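Local structure of sialidase B (Streptococcus pneumoniae serotype 4, 4XJW) at residues Ala310-Gly313 / Asn314-Asn318; Val372-Gly376 / Lys377-Val381. The protein removes terminal sialic acids from oligosaccharides, glycoproteins and glycolipids by cleaving alpha-(2->3)-, alpha-(2->6)- and alpha-(2->8)-glycosidic linkages, acting as an intramolecular trans-sialidase. The protein carries 1 engineered substitution. One frame throughout, in Å; residues are numbered along the deposited sequence.

Interaction 1: residues Ala310-Gly313 / Asn314-Asn318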
ATOM      1  N   ALA A 310      18.934 -11.002   0.676  1.00 13.49           N
ATOM      2  CA  ALA A 310      18.503 -11.382   2.017  1.00 13.64           C
ATOM      3  C   ALA A 310      18.962 -10.391   3.083  1.00 12.69           C
ATOM      4  O   ALA A 310      20.141 -10.069   3.178  1.00 14.64           O
ATOM      5  CB  ALA A 310      18.977 -12.777   2.352  1.00 16.06           C
ATOM      6  N   GLY A 311      18.007  -9.907   3.865  1.00 12.76           N
ATOM      7  CA  GLY A 311      18.285  -9.034   4.988  1.00 15.17           C
ATOM      8  C   GLY A 311      18.671  -7.618   4.614  1.00 17.02           C
ATOM      9  O   GLY A 311      19.116  -6.861   5.470  1.00 17.19           O
ATOM     10  N   ILE A 312      18.495  -7.253   3.348  1.00 12.55           N
ATOM     11  CA  ILE A 312      18.900  -5.930   2.866  1.00 13.09           C
ATOM     12  C   ILE A 312      17.694  -5.027   2.595  1.00 17.39           C
ATOM     13  O   ILE A 312      16.643  -5.499   2.140  1.00 15.82           O
ATOM     14  CB  ILE A 312      19.791  -6.042   1.603  1.00 14.55           C
ATOM     15  CG1 ILE A 312      21.029  -6.897   1.900  1.00 16.62           C
ATOM     16  CG2 ILE A 312      20.184  -4.655   1.067  1.00 14.85           C
ATOM     17  CD1 ILE A 312      21.782  -6.480   3.151  1.00 19.34           C
ATOM     18  N   GLY A 313      17.843  -3.745   2.931  1.00 15.89           N
ATOM     19  CA  GLY A 313      16.883  -2.708   2.599  1.00 16.26           C
ATOM     20  C   GLY A 313      17.636  -1.402   2.400  1.00 20.92           C
ATOM     21  O   GLY A 313      18.874  -1.384   2.436  1.00 19.53           O
ATOM     22  N   ASN A 314      16.902  -0.310   2.199  1.00 17.20           N
ATOM     23  CA  ASN A 314      17.527   0.992   1.964  1.00 23.96           C
ATOM     24  C   ASN A 314      18.578   1.362   3.006  1.00 24.71           C
ATOM     25  O   ASN A 314      19.639   1.898   2.665  1.00 24.13           O
ATOM     26  CB  ASN A 314      16.466   2.096   1.902  1.00 25.84           C
ATOM     27  CG  ASN A 314      17.057   3.479   2.118  1.00 31.90           C
ATOM     28  OD1 ASN A 314      16.868   4.092   3.171  1.00 36.45           O
ATOM     29  ND2 ASN A 314      17.799   3.962   1.132  1.00 37.00           N
ATOM     30  N   ASN A 315      18.278   1.046   4.265  1.00 21.89           N
ATOM     31  CA  ASN A 315      19.107   1.529   5.359  0.54 25.27           C
ATOM     32  C   ASN A 315      20.464   0.836   5.492  1.00 26.63           C
ATOM     33  O   ASN A 315      21.417   1.455   5.966  1.00 30.72           O
ATOM     34  CB  ASN A 315      18.341   1.478   6.681  0.54 25.81           C
ATOM     35  CG  ASN A 315      18.531   0.170   7.411  0.54 26.78           C
ATOM     36  OD1 ASN A 315      18.191  -0.895   6.896  0.54 30.50           O
ATOM     37  ND2 ASN A 315      19.081   0.241   8.619  0.54 28.82           N
ATOM     38  N   ASN A 316      20.570  -0.414   5.054  1.00 19.75           N
ATOM     39  CA  ASN A 316      21.831  -1.144   5.210  1.00 18.68           C
ATOM     40  C   ASN A 316      22.498  -1.587   3.906  1.00 19.26           C
ATOM     41  O   ASN A 316      23.507  -2.292   3.927  1.00 23.14           O
ATOM     42  CB  ASN A 316      21.654  -2.330   6.165  1.00 16.73           C
ATOM     43  CG  ASN A 316      20.687  -3.374   5.632  1.00 22.17           C
ATOM     44  OD1 ASN A 316      19.983  -3.141   4.651  1.00 20.31           O
ATOM     45  ND2 ASN A 316      20.650  -4.528   6.277  1.00 18.68           N
ATOM     46  N   ALA A 317      21.938  -1.167   2.774  1.00 18.40           N
ATOM     47  CA  ALA A 317      22.507  -1.493   1.471  1.00 16.75           C
ATOM     48  C   ALA A 317      23.845  -0.787   1.297  1.00 20.98           C
ATOM     49  O   ALA A 317      23.962   0.397   1.606  1.00 19.89           O
ATOM     50  CB  ALA A 317      21.551  -1.089   0.358  1.00 17.50           C
ATOM     51  N   ASN A 318      24.843  -1.514   0.801  1.00 20.02           N
ATOM     52  CA  ASN A 318      26.161  -0.935   0.540  1.00 20.01           C
ATOM     53  C   ASN A 318      26.072   0.138  -0.539  1.00 21.95           C
ATOM     54  O   ASN A 318      25.868  -0.170  -1.712  1.00 22.85           O
ATOM     55  CB  ASN A 318      27.138  -2.037   0.114  1.00 18.35           C
ATOM     56  CG  ASN A 318      28.587  -1.560   0.061  1.00 27.03           C
ATOM     57  OD1 ASN A 318      28.870  -0.374  -0.116  1.00 25.85           O
ATOM     58  ND2 ASN A 318      29.512  -2.499   0.195  1.00 27.36           N
TER
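G313 and N316 are the ends of a type I beta turn in a loop beside the probable active site of this family 33 sialidase. The backbone N of N316 donates to G313 O over 3.3 Å. That donor stands 55° out of the carbonyl plane. A317 N also donates to G313 O, weakly.

The N316 side chain folds back beside the chain that enters the turn, 311-313. Its CG sits between the backbone N and the carbonyl carbon (chi1 64°), which brings the amide there. It bridges two peptide groups. G313 N donates to N316 OD1 (2.8 Å), in the plane of the side-chain carbonyl. N316 ND2 donates to G311 O (2.9 Å), and this acceptor lies almost exactly in the amide plane. Both bonds are nearly straight, with N-H...O angles of 169°. One donor and one acceptor are thus used, which fixes the amide's rotation. OD1 also comes within 3.0 Å of G313 O, a close approach of two acceptors.

I312 lies obliquely across this amide. Its CD1 is 3.9 Å from N316 ND2. Its CG2 touches A317 CB at 3.9 Å, the apolar contact between the residues just outside the turn, I312 before G313 and A317 after N316.

The N314 side chain is about 6 Å from that of D232, the proton acceptor by similarity, which places the turn next to the probable active site. K319 NZ hydrogen-bonds to N314 O and A317 O, linking a corner of the turn to the residue after it. The loop leads from strand 301-308 to strand 324-327. G311 bonds by backbone to S284, and I312 and A317 pack on P417 and N419, just before strand 420-426.

Interaction 2: residues Val372-Gly376 / Lys377-Val381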
ATOM      1  N   VAL A 372      21.453 -21.436  -8.300  1.00 19.48           N
ATOM      2  CA  VAL A 372      22.784 -22.035  -8.401  1.00 20.95           C
ATOM      3  C   VAL A 372      22.721 -23.500  -8.826  1.00 21.38           C
ATOM      4  O   VAL A 372      21.990 -24.299  -8.232  1.00 19.12           O
ATOM      5  CB  VAL A 372      23.530 -21.961  -7.059  1.00 19.90           C
ATOM      6  CG1 VAL A 372      24.926 -22.561  -7.193  1.00 20.42           C
ATOM      7  CG2 VAL A 372      23.607 -20.523  -6.573  1.00 21.88           C
ATOM      8  N   LEU A 373      23.493 -23.847  -9.852  1.00 22.21           N
ATOM      9  CA  LEU A 373      23.611 -25.232 -10.284  1.00 22.60           C
ATOM     10  C   LEU A 373      25.049 -25.697 -10.094  1.00 24.50           C
ATOM     11  O   LEU A 373      25.983 -24.921 -10.281  1.00 24.36           O
ATOM     12  CB  LEU A 373      23.207 -25.378 -11.754  1.00 24.26           C
ATOM     13  CG  LEU A 373      21.717 -25.545 -12.089  1.00 28.49           C
ATOM     14  CD1 LEU A 373      20.893 -24.335 -11.709  1.00 27.04           C
ATOM     15  CD2 LEU A 373      21.536 -25.839 -13.563  1.00 29.65           C
ATOM     16  N   GLU A 374      25.225 -26.955  -9.701  1.00 24.93           N
ATOM     17  CA  GLU A 374      26.555 -27.554  -9.653  1.00 22.97           C
ATOM     18  C   GLU A 374      26.608 -28.734 -10.615  1.00 28.89           C
ATOM     19  O   GLU A 374      25.872 -29.710 -10.458  1.00 28.31           O
ATOM     20  CB  GLU A 374      26.920 -28.003  -8.236  1.00 26.88           C
ATOM     21  CG  GLU A 374      28.310 -28.632  -8.143  1.00 28.13           C
ATOM     22  CD  GLU A 374      28.632 -29.142  -6.753  1.00 31.19           C
ATOM     23  OE1 GLU A 374      27.706 -29.217  -5.920  1.00 32.83           O
ATOM     24  OE2 GLU A 374      29.811 -29.457  -6.496  1.00 34.81           O
ATOM     25  N   GLY A 375      27.469 -28.637 -11.621  1.00 27.42           N
ATOM     26  CA  GLY A 375      27.532 -29.661 -12.645  1.00 27.98           C
ATOM     27  C   GLY A 375      26.174 -29.866 -13.286  1.00 31.77           C
ATOM     28  O   GLY A 375      25.758 -30.997 -13.549  1.00 30.50           O
ATOM     29  N   GLY A 376      25.468 -28.760 -13.506  1.00 32.27           N
ATOM     30  CA  GLY A 376      24.181 -28.796 -14.177  1.00 25.85           C
ATOM     31  C   GLY A 376      23.003 -29.209 -13.308  1.00 29.62           C
ATOM     32  O   GLY A 376      21.861 -29.192 -13.767  1.00 33.77           O
ATOM     33  N   LYS A 377      23.261 -29.574 -12.056  1.00 29.33           N
ATOM     34  CA  LYS A 377      22.170 -30.010 -11.190  1.00 28.18           C
ATOM     35  C   LYS A 377      21.836 -29.000 -10.087  1.00 24.73           C
ATOM     36  O   LYS A 377      22.724 -28.373  -9.505  1.00 22.88           O
ATOM     37  CB  LYS A 377      22.424 -31.417 -10.644  1.00 33.12           C
ATOM     38  CG  LYS A 377      22.540 -32.457 -11.759  1.00 37.13           C
ATOM     39  CD  LYS A 377      22.551 -33.888 -11.241  1.00 47.66           C
ATOM     40  CE  LYS A 377      23.792 -34.639 -11.721  1.00 53.35           C
ATOM     41  NZ  LYS A 377      23.755 -36.090 -11.381  1.00 53.32           N
ATOM     42  N   SER A 378      20.540 -28.846  -9.829  1.00 25.66           N
ATOM     43  CA  SER A 378      20.027 -27.813  -8.925  1.00 22.42           C
ATOM     44  C   SER A 378      20.403 -28.016  -7.462  1.00 24.17           C
ATOM     45  O   SER A 378      20.077 -29.041  -6.866  1.00 28.75           O
ATOM     46  CB  SER A 378      18.502 -27.730  -9.038  1.00 23.41           C
ATOM     47  OG  SER A 378      18.104 -27.225 -10.299  1.00 34.01           O
ATOM     48  N   LEU A 379      21.067 -27.024  -6.880  1.00 20.93           N
ATOM     49  CA  LEU A 379      21.280 -27.019  -5.440  1.00 24.83           C
ATOM     50  C   LEU A 379      20.036 -26.460  -4.763  1.00 21.35           C
ATOM     51  O   LEU A 379      19.271 -25.707  -5.377  1.00 21.03           O
ATOM     52  CB  LEU A 379      22.507 -26.197  -5.061  1.00 20.71           C
ATOM     53  CG  LEU A 379      23.846 -26.708  -5.573  1.00 25.30           C
ATOM     54  CD1 LEU A 379      24.990 -25.999  -4.863  1.00 23.95           C
ATOM     55  CD2 LEU A 379      23.939 -28.216  -5.401  1.00 23.91           C
ATOM     56  N   THR A 380      19.832 -26.832  -3.503  1.00 22.18           N
ATOM     57  CA  THR A 380      18.691 -26.347  -2.734  1.00 21.18           C
ATOM     58  C   THR A 380      19.120 -25.711  -1.414  1.00 23.72           C
ATOM     59  O   THR A 380      20.234 -25.936  -0.936  1.00 20.78           O
ATOM     60  CB  THR A 380      17.684 -27.485  -2.421  1.00 24.21           C
ATOM     61  OG1 THR A 380      18.314 -28.485  -1.608  1.00 25.74           O
ATOM     62  CG2 THR A 380      17.168 -28.126  -3.699  1.00 21.42           C
ATOM     63  N   VAL A 381      18.227 -24.903  -0.845  1.00 16.98           N
ATOM     64  CA  VAL A 381      18.328 -24.473   0.546  1.00 20.75           C
ATOM     65  C   VAL A 381      17.034 -24.853   1.262  1.00 17.73           C
ATOM     66  O   VAL A 381      16.051 -25.231   0.607  1.00 18.89           O
ATOM     67  CB  VAL A 381      18.535 -22.954   0.655  1.00 18.59           C
ATOM     68  CG1 VAL A 381      19.799 -22.540  -0.088  1.00 20.35           C
ATOM     69  CG2 VAL A 381      17.327 -22.213   0.102  1.00 20.76           C
TER
HETATM   70  O   HOH W   1      19.363 -24.402  -7.661  1.00 24.82           O
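The E374 carboxylate, the one flat side-chain group here, reaches L379: its OE1 lies 3.9 Å from L379 CD2. The same CD2 is 4.1 Å from E374 CB, so this leucine branch meets the glutamate at both ends of its side chain. The peptide groups of E374 and K377 face each other across a hydrogen-bonded antiparallel pair. E374 N donates to K377 O (2.9 Å), tilted 20° from the carbonyl plane. K377 N donates to E374 O (3.1 Å) from well above that carbonyl plane.

These residues form a tight beta hairpin with a type I' turn from E374 to K377. G375 and G376 fill its corners, both at positive phi. The side chains of E374 and K377 lie on one face of the sheet. Those of L373 and S378, a non-hydrogen-bonded pair, lie on the other.

Beyond this pair, L379 N donates to V372 O (3.2 Å), in the carbonyl plane. A water also donates to V372 O (2.7 Å) and to L379 O, so V372 O is gripped twice. With CG anti to its carbonyl carbon (chi1 -64°), L379 meets E374 with CD2 and V372 with CD1, which lies 4.2 Å from V372 CG1.

The hairpin joins strand 372-374 to strand 377-387. On one flank strand 360-366 pairs with strand 372-374, and its T365 and Y364 touch L373 and E374. Past the turn, V381 bonds by backbone to V402 of strand 400-403.

Interaction 1 comes first along the chain and closes before interaction 2 opens. Their centres are 26 Å apart, and the nearest atoms are about 10 Å apart, so they do not touch. Residues 310-318 follow strand 301-308, which with 286-294, 420-426 and 437-438 probably forms one propeller blade. The antiparallel sheet of 324-414 is an insertion between two adjacent strands of that blade, 301-308 and 420-426. Interaction 1 lies in the connection that enters the insertion, and interaction 2 is a hairpin within it. Interaction 1 is near the probable active site, whereas interaction 2 is farther from the chain's centre and away from the annotated sites.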